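Local structure of trehalose-6-phosphate phosphatase-related protein (Thermoplasma acidophilum, 1U02) at residues L28-F39 against R216-V227. The protein removes the phosphate from trehalose 6-phosphate to give free trehalose, the last step of trehalose synthesis, using magnesium as cofactor. Residues are numbered along the deposited sequence; the frame is centred on the assembly and turned at random.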
loop_
_atom_site.group_PDB
_atom_site.type_symbol
_atom_site.label_atom_id
_atom_site.label_comp_id
_atom_site.label_asym_id
_atom_site.label_seq_id
_atom_site.Cartn_x
_atom_site.Cartn_y
_atom_site.Cartn_z
ATOM N N LEU A 28 12.785 3.368 11.804
ATOM C CA LEU A 28 11.751 2.433 11.385
ATOM C C LEU A 28 12.347 1.036 11.204
ATOM O O LEU A 28 11.713 0.034 11.549
ATOM C CB LEU A 28 11.094 2.902 10.077
ATOM C CG LEU A 28 9.973 2.004 9.529
ATOM C CD1 LEU A 28 8.920 1.773 10.609
ATOM C CD2 LEU A 28 9.344 2.642 8.289
ATOM N N LEU A 29 13.562 0.969 10.668
ATOM C CA LEU A 29 14.219 -0.318 10.459
ATOM C C LEU A 29 14.377 -1.051 11.794
ATOM O O LEU A 29 14.135 -2.253 11.879
ATOM C CB LEU A 29 15.590 -0.118 9.794
ATOM C CG LEU A 29 15.530 0.339 8.327
ATOM C CD1 LEU A 29 16.914 0.736 7.823
ATOM C CD2 LEU A 29 14.956 -0.791 7.479
ATOM N N SER A 30 14.768 -0.322 12.835
ATOM C CA SER A 30 14.952 -0.917 14.161
ATOM C C SER A 30 13.616 -1.396 14.738
ATOM O O SER A 30 13.510 -2.521 15.237
ATOM C CB SER A 30 15.600 0.111 15.100
ATOM O OG SER A 30 15.610 -0.335 16.447
ATOM N N LEU A 31 12.598 -0.541 14.655
ATOM C CA LEU A 31 11.265 -0.859 15.168
ATOM C C LEU A 31 10.659 -2.111 14.549
ATOM O O LEU A 31 10.170 -2.990 15.256
ATOM C CB LEU A 31 10.312 0.309 14.921
ATOM C CG LEU A 31 10.314 1.469 15.911
ATOM C CD1 LEU A 31 9.446 2.588 15.358
ATOM C CD2 LEU A 31 9.790 0.998 17.265
ATOM N N ILE A 32 10.681 -2.185 13.223
ATOM C CA ILE A 32 10.109 -3.331 12.529
ATOM C C ILE A 32 10.983 -4.563 12.723
ATOM O O ILE A 32 10.474 -5.677 12.851
ATOM C CB ILE A 32 9.917 -3.022 11.020
ATOM C CG1 ILE A 32 8.957 -1.838 10.858
ATOM C CG2 ILE A 32 9.346 -4.233 10.303
ATOM C CD1 ILE A 32 7.584 -2.078 11.474
ATOM N N SER A 33 12.295 -4.354 12.750
ATOM C CA SER A 33 13.238 -5.446 12.966
ATOM C C SER A 33 12.888 -6.136 14.285
ATOM O O SER A 33 12.812 -7.361 14.353
ATOM C CB SER A 33 14.672 -4.905 13.027
ATOM O OG SER A 33 15.590 -5.934 13.357
ATOM N N ASP A 34 12.660 -5.338 15.327
ATOM C CA ASP A 34 12.308 -5.879 16.639
ATOM C C ASP A 34 10.932 -6.526 16.615
ATOM O O ASP A 34 10.752 -7.653 17.070
ATOM C CB ASP A 34 12.301 -4.775 17.699
ATOM C CG ASP A 34 13.687 -4.278 18.039
ATOM O OD1 ASP A 34 14.675 -4.929 17.639
ATOM O OD2 ASP A 34 13.786 -3.236 18.722
ATOM N N LEU A 35 9.960 -5.801 16.077
ATOM C CA LEU A 35 8.590 -6.284 16.011
ATOM C C LEU A 35 8.423 -7.643 15.324
ATOM O O LEU A 35 7.693 -8.502 15.820
ATOM C CB LEU A 35 7.724 -5.242 15.302
ATOM C CG LEU A 35 6.209 -5.462 15.309
ATOM C CD1 LEU A 35 5.665 -5.289 16.723
ATOM C CD2 LEU A 35 5.555 -4.470 14.362
ATOM N N LYS A 36 9.098 -7.844 14.194
ATOM C CA LYS A 36 8.975 -9.098 13.453
ATOM C C LYS A 36 9.527 -10.301 14.212
ATOM O O LYS A 36 9.242 -11.445 13.871
ATOM C CB LYS A 36 9.650 -8.980 12.077
ATOM C CG LYS A 36 11.173 -8.900 12.083
ATOM C CD LYS A 36 11.807 -10.260 11.818
ATOM C CE LYS A 36 13.293 -10.135 11.498
ATOM N NZ LYS A 36 14.067 -9.493 12.600
ATOM N N GLU A 37 10.316 -10.039 15.245
ATOM C CA GLU A 37 10.876 -11.109 16.056
ATOM C C GLU A 37 9.816 -11.657 17.009
ATOM O O GLU A 37 9.873 -12.820 17.407
ATOM C CB GLU A 37 12.063 -10.594 16.877
ATOM C CG GLU A 37 13.296 -10.287 16.058
ATOM C CD GLU A 37 13.920 -11.539 15.483
ATOM O OE1 GLU A 37 14.292 -12.429 16.278
ATOM O OE2 GLU A 37 14.034 -11.639 14.242
ATOM N N ARG A 38 8.841 -10.825 17.361
ATOM C CA ARG A 38 7.802 -11.238 18.300
ATOM C C ARG A 38 6.433 -11.483 17.689
ATOM O O ARG A 38 5.611 -12.183 18.281
ATOM C CB ARG A 38 7.661 -10.203 19.422
ATOM C CG ARG A 38 8.914 -10.002 20.260
ATOM C CD ARG A 38 8.655 -9.016 21.394
ATOM N NE ARG A 38 9.870 -8.667 22.132
ATOM C CZ ARG A 38 10.552 -9.503 22.910
ATOM N NH1 ARG A 38 10.143 -10.757 23.070
ATOM N NH2 ARG A 38 11.644 -9.081 23.535
ATOM N N PHE A 39 6.181 -10.905 16.519
ATOM C CA PHE A 39 4.891 -11.068 15.862
ATOM C C PHE A 39 5.033 -11.412 14.387
ATOM O O PHE A 39 5.990 -10.990 13.738
ATOM C CB PHE A 39 4.071 -9.781 15.975
ATOM C CG PHE A 39 3.880 -9.300 17.379
ATOM C CD1 PHE A 39 4.885 -8.593 18.030
ATOM C CD2 PHE A 39 2.687 -9.549 18.052
ATOM C CE1 PHE A 39 4.707 -8.137 19.335
ATOM C CE2 PHE A 39 2.496 -9.098 19.359
ATOM C CZ PHE A 39 3.509 -8.389 20.001
ATOM N N ARG A 216 4.377 4.788 15.153
ATOM C CA ARG A 216 5.645 4.137 15.459
ATOM C C ARG A 216 5.809 3.970 16.967
ATOM O O ARG A 216 6.354 2.972 17.440
ATOM C CB ARG A 216 6.812 4.958 14.920
ATOM C CG ARG A 216 6.927 4.956 13.409
ATOM C CD ARG A 216 8.231 5.591 12.967
ATOM N NE ARG A 216 8.359 5.634 11.516
ATOM C CZ ARG A 216 9.431 6.096 10.881
ATOM N NH1 ARG A 216 10.460 6.552 11.579
ATOM N NH2 ARG A 216 9.476 6.103 9.553
ATOM N N LYS A 217 5.329 4.960 17.713
ATOM C CA LYS A 217 5.432 4.945 19.166
ATOM C C LYS A 217 4.618 3.799 19.750
ATOM O O LYS A 217 5.037 3.161 20.712
ATOM C CB LYS A 217 4.945 6.279 19.733
ATOM C CG LYS A 217 5.348 6.520 21.172
ATOM C CD LYS A 217 4.948 7.916 21.629
ATOM C CE LYS A 217 5.495 8.212 23.015
ATOM N NZ LYS A 217 5.160 9.590 23.463
ATOM N N ILE A 218 3.452 3.541 19.166
ATOM C CA ILE A 218 2.599 2.455 19.631
ATOM C C ILE A 218 3.292 1.115 19.374
ATOM O O ILE A 218 3.280 0.223 20.230
ATOM C CB ILE A 218 1.228 2.480 18.917
ATOM C CG1 ILE A 218 0.366 3.603 19.497
ATOM C CG2 ILE A 218 0.525 1.137 19.065
ATOM C CD1 ILE A 218 0.034 3.426 20.970
ATOM N N LEU A 219 3.905 0.984 18.198
ATOM C CA LEU A 219 4.614 -0.243 17.845
ATOM C C LEU A 219 5.814 -0.413 18.776
ATOM O O LEU A 219 6.138 -1.523 19.202
ATOM C CB LEU A 219 5.085 -0.188 16.384
ATOM C CG LEU A 219 4.003 -0.090 15.303
ATOM C CD1 LEU A 219 4.657 -0.070 13.924
ATOM C CD2 LEU A 219 3.056 -1.272 15.416
ATOM N N LYS A 220 6.470 0.702 19.078
ATOM C CA LYS A 220 7.617 0.713 19.976
ATOM C C LYS A 220 7.176 0.160 21.335
ATOM O O LYS A 220 7.862 -0.658 21.940
ATOM C CB LYS A 220 8.120 2.150 20.140
ATOM C CG LYS A 220 9.222 2.344 21.178
ATOM C CD LYS A 220 9.336 3.818 21.567
ATOM C CE LYS A 220 10.568 4.094 22.417
ATOM N NZ LYS A 220 11.828 3.943 21.635
ATOM N N PHE A 221 6.014 0.609 21.798
ATOM C CA PHE A 221 5.472 0.172 23.077
ATOM C C PHE A 221 5.120 -1.316 23.090
ATOM O O PHE A 221 5.440 -2.030 24.045
ATOM C CB PHE A 221 4.229 0.989 23.427
ATOM C CG PHE A 221 3.735 0.766 24.822
ATOM C CD1 PHE A 221 4.481 1.207 25.915
ATOM C CD2 PHE A 221 2.532 0.101 25.050
ATOM C CE1 PHE A 221 4.034 0.990 27.222
ATOM C CE2 PHE A 221 2.076 -0.123 26.351
ATOM C CZ PHE A 221 2.829 0.322 27.437
ATOM N N ILE A 222 4.449 -1.782 22.040
ATOM C CA ILE A 222 4.068 -3.186 21.959
ATOM C C ILE A 222 5.305 -4.069 22.087
ATOM O O ILE A 222 5.253 -5.139 22.693
ATOM C CB ILE A 222 3.354 -3.492 20.631
ATOM C CG1 ILE A 222 2.086 -2.648 20.522
ATOM C CG2 ILE A 222 2.980 -4.966 20.572
ATOM C CD1 ILE A 222 1.387 -2.776 19.190
ATOM N N GLU A 223 6.413 -3.607 21.518
ATOM C CA GLU A 223 7.674 -4.331 21.581
ATOM C C GLU A 223 8.143 -4.450 23.027
ATOM O O GLU A 223 8.482 -5.540 23.490
ATOM C CB GLU A 223 8.739 -3.608 20.753
ATOM C CG GLU A 223 10.183 -4.032 21.020
ATOM C CD GLU A 223 10.416 -5.508 20.770
ATOM O OE1 GLU A 223 9.736 -6.071 19.889
ATOM O OE2 GLU A 223 11.287 -6.099 21.442
HETATM N N MSE A 224 8.163 -3.324 23.735
HETATM C CA MSE A 224 8.592 -3.303 25.133
HETATM C C MSE A 224 7.725 -4.232 25.982
HETATM O O MSE A 224 8.193 -4.816 26.960
HETATM C CB MSE A 224 8.526 -1.878 25.695
HETATM C CG MSE A 224 9.284 -0.860 24.867
HETATM SE SE MSE A 224 9.524 0.822 25.786
HETATM C CE MSE A 224 11.453 0.851 25.838
ATOM N N LEU A 225 6.459 -4.362 25.597
ATOM C CA LEU A 225 5.530 -5.235 26.310
ATOM C C LEU A 225 6.008 -6.683 26.201
ATOM O O LEU A 225 5.983 -7.429 27.184
ATOM C CB LEU A 225 4.128 -5.118 25.719
ATOM C CG LEU A 225 3.379 -3.802 25.978
ATOM C CD1 LEU A 225 2.062 -3.803 25.211
ATOM C CD2 LEU A 225 3.121 -3.638 27.471
ATOM N N GLY A 226 6.441 -7.072 25.004
ATOM C CA GLY A 226 6.921 -8.426 24.798
ATOM C C GLY A 226 8.195 -8.713 25.565
ATOM O O GLY A 226 8.406 -9.825 26.044
ATOM N N VAL A 227 9.050 -7.704 25.685
ATOM C CA VAL A 227 10.309 -7.857 26.404
ATOM C C VAL A 227 10.059 -8.222 27.868
ATOM O O VAL A 227 10.805 -9.007 28.457
ATOM C CB VAL A 227 11.139 -6.561 26.334
ATOM C CG1 VAL A 227 12.503 -6.776 26.969
ATOM C CG2 VAL A 227 11.286 -6.129 24.885
HETATM O O HOH W 1 12.310 -8.031 19.460
#
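Arg38 and Glu223 make the one salt bridge between the two segments. NE of Arg38 donates to Glu223 OE2 at 3.0 Å, nearly straight at 162°. The donor lies above the carboxylate plane, although the carboxylate meets the edge of the guanidinium. Glu223 can reach across because CG is anti to its backbone N (chi1 164°) and the chain then bends at chi2. A water donates to both OE2 and Asp34 O, tying the carboxylate to the partner backbone. The guanidinium also lies flat on the backbone of Gly226 and Val227, with Gly226 C 3.6 Å above its centre; glycine suits this place, since a CB would run into Arg38 CD. Were Arg38 replaced by an alanine, Glu223 would probably lose its countercharge and the backbone at Gly226 and Val227 its flat cover.

Apolar contacts run between the polar ends. Leu31 lodges between Arg216 and Lys220, one turn apart; its branched end meets both, CD1 on the aliphatic Arg216 CB (3.6 Å) and CD2 against backbone Lys220 CA (3.5 Å). Leu35 CD2 meets Leu219 CD2 more loosely at 4.2 Å; leucines suit this buried place, both resting on Ile4 of strand 3-7. Beside Arg38, Phe39 CZ reaches Ile222 CG2 (3.5 Å).

At the other end Arg216 stretches out beneath Leu28, whose CB sits 3.6 Å over the guanidinium centre. Asp25 and the Leu12 carbonyl hold that group.

Segments 28-38 and 216-227, their axes 9.6 Å apart at closest and inclined at 42°, thus pair helices 26-38 and 212-229 on one face of the mainly parallel sheet, as in the Rossmann-like core of HAD phosphatases.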